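Local coordinates for periplasmic binding protein component of an ABC type zinc uptake transporter (Synechocystis sp., PDB 1PQ4) that binds zinc in the periplasm and probably delivers it to an ABC transporter for uptake, at residues A[3-9]-A[52-58]; A[177-181]-A[273-278]; A[192-198]-A[209-215]; A[237-241]-A[255-261]. All coordinates share one frame; numbering follows the deposited sequence.

Contact 1. Residues A[3-9]-A[52-58]; sequences MDITVSI and AEAYVLI
Tyr-55 reaches along the strand toward Ser-8 because its first torsion (chi1 -176°) sets CG opposite the backbone N, and Ser-8 keeps OG opposite its carbonyl carbon (chi1 -70°), offering the hydroxyl to the ring's edge. There, near the ring plane, Tyr-55 OH donates to Ser-8 OG over 2.7 Å, and that serine hydroxyl is also hydrogen-bonded to Glu-63. Thr-6 O lies over one face of the ring, offset toward the rim, while the Thr-6 methyl CG2 comes in beyond the rim, 3.7 Å from Tyr-55 CE1. The two backbones run parallel as neighbours in a four-stranded sheet. Thr-6 N binds Ala-54 O at 3.0 Å, and Val-56 N meets Thr-6 O almost head-on at 2.8 Å. On the other face of the sheet, Ile-5 CG2 touches Val-56 CG2 at 3.9 Å and Val-7 lies beside Val-56; helix 138-155 packs over Ile-5 and Val-56. At the start of the pairing Glu-53 grips Asp-4 twice: Glu-53 N binds Asp-4 O, and Glu-53 OE1 takes Asp-4 N at 3.0 Å from above the carboxylate plane. A phenylalanine in place of Tyr-55 would probably leave Ser-8 OG without its donor and weaken the tie between ring and loop. The chemistry is thus two-sided: the Ile-5 and Val-56 face is aliphatic, while the other buries a hydroxyl pair anchored to a carboxylate near the zinc site.

Contact 2. Residues A[177-181]-A[273-278]; sequences LNQEL and WSSNLK
Leu-177 is a knob in a hole formed by Trp-273, Ser-274, Leu-277 and Lys-278, the core of a nearly parallel helix-helix packing in which the two short segments run 15° apart with axes 10.8 Å from each other. Its two methyls divide the hole. CD1 of Leu-177 rests against Lys-278 CE at 3.6 Å, with the Ser-274 hydroxyl also beside it, while CD2 comes obliquely to the tryptophan ring, 3.6 Å from Trp-273 CZ3. One turn on, Leu-181 packs beside it: its CD2 leans on the backbone, 3.7 Å from Leu-277 O, and its CD1 is 4.1 Å from Leu-277 CD1, the two side chains crossing at about a right angle. Around this apolar centre Lys-278 folds its aliphatic chain past both leucines, and a bend at chi3 (-140°) carries the amine to Glu-180. Lys-278 NZ meets Glu-180 OE2 on its syn side at 3.1 Å in a salt bridge, and makes a weak second bond to OE1, so the charged pair closes the rim of the apolar patch.

Further out, helix 160-185 is consistent with the long backbone helix that spans both lobes in this family, and the contact fastens the start of the C-terminal helix 273-288 to it. Trp-273 is positioned by a hydrogen bond from NE1 to Trp-135 O and by an edge-to-face meeting with Phe-15. Within its own helix, Leu-277 CD1 lies 3.4 Å above one face of the Trp-273 ring, offset toward the rim.

Contact 3. Residues A[192-198]-A[209-215]; sequences KFIVFHP and LVQIPIE. With ZN (zinc ion), chain C.
Glu-215 crosses Phe-196 just beyond the paired ends of two parallel strands, 192-195 and 210-213, which helix 201-206 joins in a beta-alpha-beta crossover. With chi1 at 74°, the glutamate's CG is wedged between its own backbone N and carbonyl carbon. CB sits over the Phe-196 face in a CH-pi contact, 4.0 Å from the ring centroid. The next carbon, Glu-215 CG, is pressed against Pro-198 CD at 3.3 Å, with the carbonyl oxygen of Phe-196 equally near. At the tip, Glu-215 OE1 accepts from His-197 ND1 at 2.8 Å in an almost straight bond (174°); the oxygen lies in the imidazole plane, but the histidine approaches from above the carboxylate plane. The other oxygen, OE2, has a weak bond to Gly-218 N. The main chain steadies this arm, since Glu-215 N binds Phe-196 O at 3.0 Å.

Upstream, Ile-212 is held at both its N and O, by Phe-193 O and Val-195 N. An alanine instead of Glu-215 would probably leave His-197 ND1 without its acceptor and the imidazole less firmly held. The carboxylate is a second-shell group that, together with the metal and the stacked Phe-247 ring, holds the imidazole's rotation, and would be expected to make it a stronger electron donor. Zinc, also bound by His-37, His-133 and a water, lies 2.1 Å from His-197 NE2.

Contact 4. Residues A[237-241]-A[255-261]; sequences NLTMV and IAAEIGA
The peptide plane joining Thr-239 to Met-240 is the flat group of this contact, and Ala-261 covers one of its faces: the methyl CB stands above the plane, 3.2 Å from Thr-239 O and 3.4 Å from Thr-239 C. At the neighbouring carbonyl, Leu-238 O is approached by the tip of Ile-259, whose CD1 is 3.9 Å away. No hydrogen bond links the two segments; the rest is aliphatic packing centred on Val-241. With its CG1 opposite the backbone N (chi1 179°), Val-241 turns the other methyl, CG2, toward the helix. There CG2 meets Ile-255 CG2 at 3.9 Å, the two side chains crossing at about a right angle, and touches Ala-256 CB at 4.0 Å.

Ala-261 is brought beneath the strand by the chain's turn at the helix end. Gly-260 has positive phi (72°), and Ala-261 N returns to Ala-256 O at 3.0 Å. The next residue, Gly-262, then pairs through its backbone with Thr-239 and Val-241, while Ile-259 also packs on helix 223-234. This is the layering of a beta-alpha-beta unit, strand 240-244, helix 250-259 and strand 262-266, with the end of the helix seated on the beginning of the first strand.

How the contacts relate
From the N terminus, contact 1 closes the first loop, pairing strand 3-7 with strand 54-57 in the four-stranded sheet of one half of the protein. It is complete before contact 2 opens on helix 160-185. Contact 2 closes only at helix 273-288, and its long loop encloses contacts 3 and 4, which follow one another without crossing. Contact 3 joins strands 192-195 and 210-213; contact 4 seats helix 250-259 on strand 240-244. These two touch, with Ile-214 CD1 4.0 Å from Val-241 CG1. Contacts 1 and 3 lie on opposite sides of the chain's centre; the zinc sits between the two halves, bound by His-37 from the loop that contact 1 closes, by His-133 and by His-197 of contact 3.

Contact 1. Residues A[3-9]-A[52-58]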
# COMPACT_ATOMS: atom_id res chain seq x y z
N MET A 3 -4.85 7.86 22.61
CA MET A 3 -4.55 8.97 21.73
C MET A 3 -5.35 8.79 20.42
O MET A 3 -5.35 7.71 19.83
CB MET A 3 -3.07 8.93 21.42
CG MET A 3 -2.43 10.02 20.63
SD MET A 3 -0.69 10.16 21.28
CE MET A 3 -1.08 10.66 22.91
N ASP A 4 -6.03 9.84 19.97
CA ASP A 4 -6.76 9.81 18.70
C ASP A 4 -5.78 10.11 17.59
O ASP A 4 -5.16 11.17 17.57
CB ASP A 4 -7.85 10.86 18.67
CG ASP A 4 -9.06 10.44 19.45
OD1 ASP A 4 -9.59 9.37 19.11
OD2 ASP A 4 -9.47 11.13 20.39
N ILE A 5 -5.68 9.18 16.65
CA ILE A 5 -4.74 9.28 15.53
C ILE A 5 -5.49 8.97 14.27
O ILE A 5 -6.30 8.04 14.23
CB ILE A 5 -3.58 8.24 15.70
CG1 ILE A 5 -2.84 8.53 17.01
CG2 ILE A 5 -2.58 8.28 14.50
CD1 ILE A 5 -1.79 7.51 17.41
N THR A 6 -5.22 9.75 13.24
CA THR A 6 -5.84 9.53 11.96
C THR A 6 -4.76 9.11 11.01
O THR A 6 -3.60 9.63 11.02
CB THR A 6 -6.56 10.82 11.46
OG1 THR A 6 -7.65 11.13 12.34
CG2 THR A 6 -7.14 10.60 10.08
N VAL A 7 -5.09 8.14 10.16
CA VAL A 7 -4.13 7.74 9.16
C VAL A 7 -4.79 7.88 7.78
O VAL A 7 -6.01 7.99 7.69
CB VAL A 7 -3.67 6.27 9.35
CG1 VAL A 7 -3.07 6.11 10.77
CG2 VAL A 7 -4.87 5.33 9.13
N SER A 8 -3.99 7.86 6.74
CA SER A 8 -4.52 8.01 5.39
C SER A 8 -5.26 6.80 4.84
O SER A 8 -6.37 6.93 4.36
CB SER A 8 -3.40 8.38 4.42
OG SER A 8 -2.93 9.70 4.66
N ILE A 9 -4.67 5.61 4.97
CA ILE A 9 -5.31 4.44 4.33
C ILE A 9 -5.43 3.27 5.28
O ILE A 9 -4.70 3.19 6.27
CB ILE A 9 -4.53 4.05 3.05
CG1 ILE A 9 -3.03 3.90 3.38
CG2 ILE A 9 -4.70 5.12 1.99
CD1 ILE A 9 -2.22 3.13 2.34
N ALA A 52 -8.15 14.88 16.48
CA ALA A 52 -6.87 14.19 16.29
C ALA A 52 -5.64 14.78 16.95
O ALA A 52 -5.37 15.97 16.84
CB ALA A 52 -6.59 14.03 14.82
N GLU A 53 -4.89 13.92 17.61
CA GLU A 53 -3.63 14.32 18.21
C GLU A 53 -2.49 14.21 17.20
O GLU A 53 -1.49 14.96 17.25
CB GLU A 53 -3.40 13.47 19.45
CG GLU A 53 -4.39 13.92 20.52
CD GLU A 53 -4.54 12.96 21.64
OE1 GLU A 53 -5.56 12.24 21.67
OE2 GLU A 53 -3.61 12.93 22.49
N ALA A 54 -2.63 13.27 16.28
CA ALA A 54 -1.62 13.11 15.24
C ALA A 54 -2.23 12.55 13.97
O ALA A 54 -3.34 11.98 13.95
CB ALA A 54 -0.50 12.22 15.72
N TYR A 55 -1.50 12.71 12.90
CA TYR A 55 -1.95 12.21 11.60
C TYR A 55 -0.74 11.50 11.03
O TYR A 55 0.37 12.06 10.98
CB TYR A 55 -2.37 13.38 10.71
CG TYR A 55 -2.94 12.91 9.40
CD1 TYR A 55 -4.32 13.00 9.12
CD2 TYR A 55 -2.11 12.31 8.45
CE1 TYR A 55 -4.85 12.52 7.94
CE2 TYR A 55 -2.63 11.81 7.27
CZ TYR A 55 -4.01 11.93 7.02
OH TYR A 55 -4.50 11.50 5.81
N VAL A 56 -0.93 10.25 10.61
CA VAL A 56 0.21 9.52 10.05
C VAL A 56 0.18 9.49 8.52
O VAL A 56 -0.70 8.90 7.90
CB VAL A 56 0.27 8.08 10.61
CG1 VAL A 56 1.44 7.28 9.92
CG2 VAL A 56 0.54 8.17 12.11
N LEU A 57 1.16 10.18 7.93
CA LEU A 57 1.29 10.28 6.49
C LEU A 57 2.03 9.10 5.88
O LEU A 57 3.00 8.57 6.46
CB LEU A 57 2.13 11.51 6.13
CG LEU A 57 1.65 12.86 6.66
CD1 LEU A 57 2.83 13.87 6.67
CD2 LEU A 57 0.50 13.34 5.82
N ILE A 58 1.59 8.70 4.70
CA ILE A 58 2.35 7.70 3.97
C ILE A 58 3.61 8.50 3.52
O ILE A 58 4.74 7.99 3.51
CB ILE A 58 1.57 7.24 2.71
CG1 ILE A 58 0.44 6.27 3.12
CG2 ILE A 58 2.52 6.66 1.69
CD1 ILE A 58 -0.72 6.92 3.76

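Contact 2. Residues A[177-181]-A[273-278]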
# COMPACT_ATOMS: atom_id res chain seq x y z
N LEU A 177 7.25 -12.64 8.15
CA LEU A 177 6.41 -12.48 6.95
C LEU A 177 7.28 -12.39 5.71
O LEU A 177 7.00 -13.01 4.68
CB LEU A 177 5.59 -11.23 7.10
CG LEU A 177 4.71 -10.89 5.89
CD1 LEU A 177 3.62 -11.94 5.73
CD2 LEU A 177 4.05 -9.54 6.16
N ASN A 178 8.35 -11.59 5.80
CA ASN A 178 9.25 -11.45 4.67
C ASN A 178 9.84 -12.79 4.20
O ASN A 178 9.95 -13.05 2.98
CB ASN A 178 10.39 -10.47 5.05
CG ASN A 178 11.40 -10.29 3.93
OD1 ASN A 178 11.04 -9.99 2.79
ND2 ASN A 178 12.67 -10.47 4.25
N GLN A 179 10.28 -13.61 5.15
CA GLN A 179 10.83 -14.93 4.81
C GLN A 179 9.73 -15.80 4.16
O GLN A 179 9.97 -16.54 3.19
CB GLN A 179 11.32 -15.66 6.10
CG GLN A 179 12.81 -15.99 6.14
CD GLN A 179 13.09 -17.40 6.72
OE1 GLN A 179 12.46 -17.83 7.70
NE2 GLN A 179 14.06 -18.12 6.12
N GLU A 180 8.53 -15.74 4.74
CA GLU A 180 7.41 -16.54 4.25
C GLU A 180 7.06 -16.14 2.81
O GLU A 180 6.88 -17.00 1.95
CB GLU A 180 6.22 -16.30 5.18
CG GLU A 180 5.15 -17.34 5.14
CD GLU A 180 4.10 -17.09 6.20
OE1 GLU A 180 4.47 -16.61 7.30
OE2 GLU A 180 2.90 -17.38 5.96
N LEU A 181 6.97 -14.84 2.53
CA LEU A 181 6.65 -14.40 1.16
C LEU A 181 7.76 -14.80 0.20
O LEU A 181 7.49 -15.22 -0.93
CB LEU A 181 6.43 -12.88 1.11
CG LEU A 181 5.28 -12.38 1.98
CD1 LEU A 181 5.14 -10.83 1.84
CD2 LEU A 181 3.98 -13.05 1.58
N TRP A 273 -3.69 -6.44 6.55
CA TRP A 273 -2.46 -6.33 5.76
C TRP A 273 -1.57 -7.54 5.60
O TRP A 273 -1.12 -7.82 4.51
CB TRP A 273 -1.62 -5.11 6.28
CG TRP A 273 -0.40 -4.81 5.52
CD1 TRP A 273 -0.27 -4.04 4.39
CD2 TRP A 273 0.92 -5.26 5.85
NE1 TRP A 273 1.09 -3.99 4.00
CE2 TRP A 273 1.82 -4.73 4.90
CE3 TRP A 273 1.42 -6.06 6.89
CZ2 TRP A 273 3.18 -4.97 4.95
CZ3 TRP A 273 2.81 -6.29 6.93
CH2 TRP A 273 3.65 -5.76 5.97
N SER A 274 -1.29 -8.21 6.71
CA SER A 274 -0.38 -9.36 6.63
C SER A 274 -1.00 -10.55 5.88
O SER A 274 -0.39 -11.13 4.98
CB SER A 274 0.04 -9.75 8.06
OG SER A 274 1.02 -10.76 7.97
N SER A 275 -2.21 -10.92 6.24
CA SER A 275 -2.83 -12.04 5.53
C SER A 275 -3.12 -11.66 4.09
O SER A 275 -3.03 -12.50 3.21
CB SER A 275 -4.10 -12.51 6.27
OG SER A 275 -5.12 -11.57 6.16
N ASN A 276 -3.43 -10.39 3.81
CA ASN A 276 -3.64 -9.99 2.40
C ASN A 276 -2.36 -10.16 1.59
O ASN A 276 -2.39 -10.67 0.46
CB ASN A 276 -4.07 -8.51 2.32
CG ASN A 276 -4.36 -8.05 0.88
OD1 ASN A 276 -3.70 -7.15 0.34
ND2 ASN A 276 -5.32 -8.69 0.26
N LEU A 277 -1.21 -9.75 2.14
CA LEU A 277 0.03 -9.88 1.39
C LEU A 277 0.35 -11.35 1.09
O LEU A 277 0.89 -11.66 0.04
CB LEU A 277 1.20 -9.28 2.15
CG LEU A 277 1.45 -7.82 1.86
CD1 LEU A 277 2.85 -7.46 2.54
CD2 LEU A 277 1.49 -7.59 0.34
N LYS A 278 0.05 -12.24 2.03
CA LYS A 278 0.30 -13.66 1.77
C LYS A 278 -0.65 -14.15 0.69
O LYS A 278 -0.25 -14.92 -0.18
CB LYS A 278 0.10 -14.50 3.03
CG LYS A 278 1.09 -14.19 4.11
CD LYS A 278 0.90 -15.11 5.31
CE LYS A 278 1.08 -14.36 6.62
NZ LYS A 278 1.32 -15.36 7.69

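Contact 3. Residues A[192-198]-A[209-215]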
# COMPACT_ATOMS: atom_id res chain seq x y z
N LYS A 192 7.06 -12.48 -14.14
CA LYS A 192 6.21 -11.37 -14.57
C LYS A 192 4.74 -11.52 -14.17
O LYS A 192 4.25 -12.65 -14.13
CB LYS A 192 6.30 -11.28 -16.09
CG LYS A 192 7.73 -11.15 -16.59
CD LYS A 192 7.81 -11.03 -18.11
CE LYS A 192 9.28 -10.98 -18.55
NZ LYS A 192 9.46 -10.63 -19.98
N PHE A 193 4.07 -10.41 -13.82
CA PHE A 193 2.61 -10.48 -13.53
C PHE A 193 1.99 -9.18 -14.06
O PHE A 193 2.63 -8.13 -14.07
CB PHE A 193 2.23 -10.74 -12.05
CG PHE A 193 2.65 -9.66 -11.08
CD1 PHE A 193 1.69 -8.85 -10.47
CD2 PHE A 193 4.01 -9.48 -10.73
CE1 PHE A 193 2.05 -7.89 -9.54
CE2 PHE A 193 4.39 -8.50 -9.78
CZ PHE A 193 3.41 -7.71 -9.18
N ILE A 194 0.77 -9.27 -14.57
CA ILE A 194 0.10 -8.08 -15.14
C ILE A 194 -0.96 -7.65 -14.18
O ILE A 194 -1.73 -8.47 -13.71
CB ILE A 194 -0.63 -8.42 -16.45
CG1 ILE A 194 0.32 -9.11 -17.39
CG2 ILE A 194 -1.18 -7.15 -17.09
CD1 ILE A 194 -0.35 -9.57 -18.71
N VAL A 195 -1.02 -6.35 -13.92
CA VAL A 195 -1.98 -5.79 -12.99
C VAL A 195 -2.49 -4.53 -13.64
O VAL A 195 -1.89 -3.99 -14.56
CB VAL A 195 -1.35 -5.34 -11.64
CG1 VAL A 195 -0.93 -6.50 -10.88
CG2 VAL A 195 -0.13 -4.40 -11.90
N PHE A 196 -3.62 -4.09 -13.16
CA PHE A 196 -4.15 -2.90 -13.77
C PHE A 196 -3.39 -1.69 -13.24
O PHE A 196 -2.68 -1.05 -14.00
CB PHE A 196 -5.64 -2.75 -13.49
CG PHE A 196 -6.21 -1.50 -14.10
CD1 PHE A 196 -6.35 -1.40 -15.49
CD2 PHE A 196 -6.47 -0.39 -13.30
CE1 PHE A 196 -6.73 -0.22 -16.08
CE2 PHE A 196 -6.86 0.83 -13.92
CZ PHE A 196 -6.98 0.89 -15.31
N HIS A 197 -3.52 -1.42 -11.94
CA HIS A 197 -2.88 -0.23 -11.33
C HIS A 197 -1.56 -0.67 -10.69
O HIS A 197 -1.53 -1.61 -9.89
CB HIS A 197 -3.84 0.34 -10.30
CG HIS A 197 -3.26 1.45 -9.50
ND1 HIS A 197 -3.08 2.72 -10.01
CD2 HIS A 197 -2.83 1.49 -8.21
CE1 HIS A 197 -2.56 3.49 -9.08
NE2 HIS A 197 -2.39 2.77 -7.98
N PRO A 198 -0.45 0.01 -11.04
CA PRO A 198 0.87 -0.35 -10.53
C PRO A 198 1.11 0.05 -9.10
O PRO A 198 1.78 1.02 -8.80
CB PRO A 198 1.83 0.32 -11.52
CG PRO A 198 1.11 1.61 -11.84
CD PRO A 198 -0.38 1.20 -11.92
N LEU A 209 10.21 -9.75 -8.81
CA LEU A 209 9.12 -9.98 -9.74
C LEU A 209 9.16 -8.78 -10.65
O LEU A 209 9.84 -7.79 -10.36
CB LEU A 209 7.78 -10.00 -9.00
CG LEU A 209 7.66 -11.10 -7.92
CD1 LEU A 209 6.30 -11.01 -7.24
CD2 LEU A 209 7.83 -12.47 -8.54
N VAL A 210 8.44 -8.89 -11.77
CA VAL A 210 8.36 -7.81 -12.73
C VAL A 210 6.89 -7.49 -12.85
O VAL A 210 6.10 -8.32 -13.26
CB VAL A 210 8.91 -8.25 -14.11
CG1 VAL A 210 8.62 -7.17 -15.13
CG2 VAL A 210 10.45 -8.48 -14.02
N GLN A 211 6.53 -6.28 -12.46
CA GLN A 211 5.13 -5.90 -12.52
C GLN A 211 4.90 -5.28 -13.88
O GLN A 211 5.65 -4.40 -14.25
CB GLN A 211 4.87 -4.86 -11.42
CG GLN A 211 3.67 -4.02 -11.63
CD GLN A 211 3.54 -2.88 -10.60
OE1 GLN A 211 4.37 -1.95 -10.55
NE2 GLN A 211 2.51 -2.96 -9.81
N ILE A 212 3.89 -5.72 -14.61
CA ILE A 212 3.58 -5.17 -15.94
C ILE A 212 2.23 -4.49 -15.75
O ILE A 212 1.19 -5.14 -15.56
CB ILE A 212 3.46 -6.30 -17.01
CG1 ILE A 212 4.81 -7.02 -17.16
CG2 ILE A 212 3.05 -5.71 -18.35
CD1 ILE A 212 4.76 -8.35 -17.91
N PRO A 213 2.22 -3.17 -15.78
CA PRO A 213 0.94 -2.50 -15.59
C PRO A 213 0.15 -2.26 -16.84
O PRO A 213 0.71 -2.09 -17.92
CB PRO A 213 1.34 -1.19 -14.90
CG PRO A 213 2.67 -0.88 -15.55
CD PRO A 213 3.36 -2.23 -15.58
N ILE A 214 -1.17 -2.26 -16.69
CA ILE A 214 -2.06 -1.99 -17.82
C ILE A 214 -2.35 -0.47 -17.86
O ILE A 214 -2.35 0.14 -18.93
CB ILE A 214 -3.42 -2.72 -17.65
CG1 ILE A 214 -3.23 -4.23 -17.69
CG2 ILE A 214 -4.40 -2.33 -18.81
CD1 ILE A 214 -4.41 -5.04 -17.15
N GLU A 215 -2.68 0.13 -16.73
CA GLU A 215 -2.96 1.57 -16.76
C GLU A 215 -1.72 2.34 -17.20
O GLU A 215 -0.60 1.90 -16.96
CB GLU A 215 -3.43 2.10 -15.39
CG GLU A 215 -2.37 2.23 -14.35
CD GLU A 215 -2.64 3.34 -13.32
OE1 GLU A 215 -3.71 3.34 -12.66
OE2 GLU A 215 -1.75 4.22 -13.18
ZN ZN C . -1.93 3.43 -6.09
O HOH W 1 -3.00 2.23 -4.47

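Contact 4. Residues A[237-241]-A[255-261]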
# COMPACT_ATOMS: atom_id res chain seq x y z
N ASN A 237 3.43 -16.00 -22.16
CA ASN A 237 2.57 -17.06 -21.64
C ASN A 237 1.90 -16.75 -20.30
O ASN A 237 1.73 -17.66 -19.48
CB ASN A 237 3.36 -18.36 -21.48
CG ASN A 237 3.85 -18.90 -22.80
OD1 ASN A 237 3.08 -19.43 -23.59
ND2 ASN A 237 5.16 -18.77 -23.04
N LEU A 238 1.48 -15.51 -20.07
CA LEU A 238 0.84 -15.21 -18.78
C LEU A 238 -0.53 -15.92 -18.61
O LEU A 238 -1.33 -15.99 -19.53
CB LEU A 238 0.73 -13.69 -18.59
CG LEU A 238 2.12 -13.05 -18.63
CD1 LEU A 238 1.99 -11.55 -18.51
CD2 LEU A 238 3.01 -13.60 -17.49
N THR A 239 -0.74 -16.46 -17.43
CA THR A 239 -1.92 -17.26 -17.10
C THR A 239 -3.08 -16.55 -16.41
O THR A 239 -4.20 -17.06 -16.35
CB THR A 239 -1.44 -18.41 -16.16
OG1 THR A 239 -1.14 -19.57 -16.96
CG2 THR A 239 -2.47 -18.76 -15.05
N MET A 240 -2.80 -15.37 -15.88
CA MET A 240 -3.81 -14.68 -15.13
C MET A 240 -3.61 -13.20 -15.28
O MET A 240 -2.49 -12.75 -15.52
CB MET A 240 -3.66 -15.07 -13.68
CG MET A 240 -4.83 -14.76 -12.81
SD MET A 240 -5.92 -16.16 -12.88
CE MET A 240 -4.77 -17.48 -12.42
N VAL A 241 -4.69 -12.44 -15.17
CA VAL A 241 -4.55 -11.00 -15.27
C VAL A 241 -5.16 -10.49 -13.98
O VAL A 241 -6.24 -10.94 -13.58
CB VAL A 241 -5.30 -10.40 -16.48
CG1 VAL A 241 -5.13 -8.90 -16.49
CG2 VAL A 241 -4.75 -11.02 -17.77
N ILE A 255 -8.42 -8.26 -21.63
CA ILE A 255 -7.13 -8.85 -21.90
C ILE A 255 -7.15 -10.32 -21.61
O ILE A 255 -6.65 -11.12 -22.41
CB ILE A 255 -5.98 -8.20 -21.09
CG1 ILE A 255 -5.71 -6.80 -21.64
CG2 ILE A 255 -4.72 -9.09 -21.15
CD1 ILE A 255 -6.89 -5.94 -22.05
N ALA A 256 -7.73 -10.68 -20.46
CA ALA A 256 -7.76 -12.07 -20.08
C ALA A 256 -8.53 -12.88 -21.12
O ALA A 256 -8.14 -13.99 -21.47
CB ALA A 256 -8.42 -12.25 -18.68
N ALA A 257 -9.62 -12.33 -21.61
CA ALA A 257 -10.43 -13.06 -22.61
C ALA A 257 -9.67 -13.24 -23.91
O ALA A 257 -9.85 -14.23 -24.62
CB ALA A 257 -11.75 -12.31 -22.87
N GLU A 258 -8.85 -12.25 -24.26
CA GLU A 258 -8.09 -12.28 -25.51
C GLU A 258 -6.84 -13.13 -25.50
O GLU A 258 -6.46 -13.66 -26.54
CB GLU A 258 -7.70 -10.87 -25.91
CG GLU A 258 -8.80 -10.10 -26.57
CD GLU A 258 -8.65 -10.11 -28.07
OE1 GLU A 258 -8.19 -11.15 -28.59
OE2 GLU A 258 -9.00 -9.09 -28.71
N ILE A 259 -6.18 -13.25 -24.35
CA ILE A 259 -4.96 -14.05 -24.31
C ILE A 259 -5.12 -15.37 -23.59
O ILE A 259 -4.12 -15.99 -23.28
CB ILE A 259 -3.80 -13.31 -23.63
CG1 ILE A 259 -4.04 -13.26 -22.11
CG2 ILE A 259 -3.67 -11.92 -24.24
CD1 ILE A 259 -2.84 -12.82 -21.28
N GLY A 260 -6.35 -15.78 -23.31
CA GLY A 260 -6.55 -17.06 -22.67
C GLY A 260 -6.17 -17.19 -21.21
O GLY A 260 -5.67 -18.24 -20.82
N ALA A 261 -6.43 -16.15 -20.40
CA ALA A 261 -6.12 -16.17 -18.95
C ALA A 261 -7.37 -16.00 -18.06
O ALA A 261 -8.46 -15.75 -18.55
CB ALA A 261 -5.13 -15.04 -18.64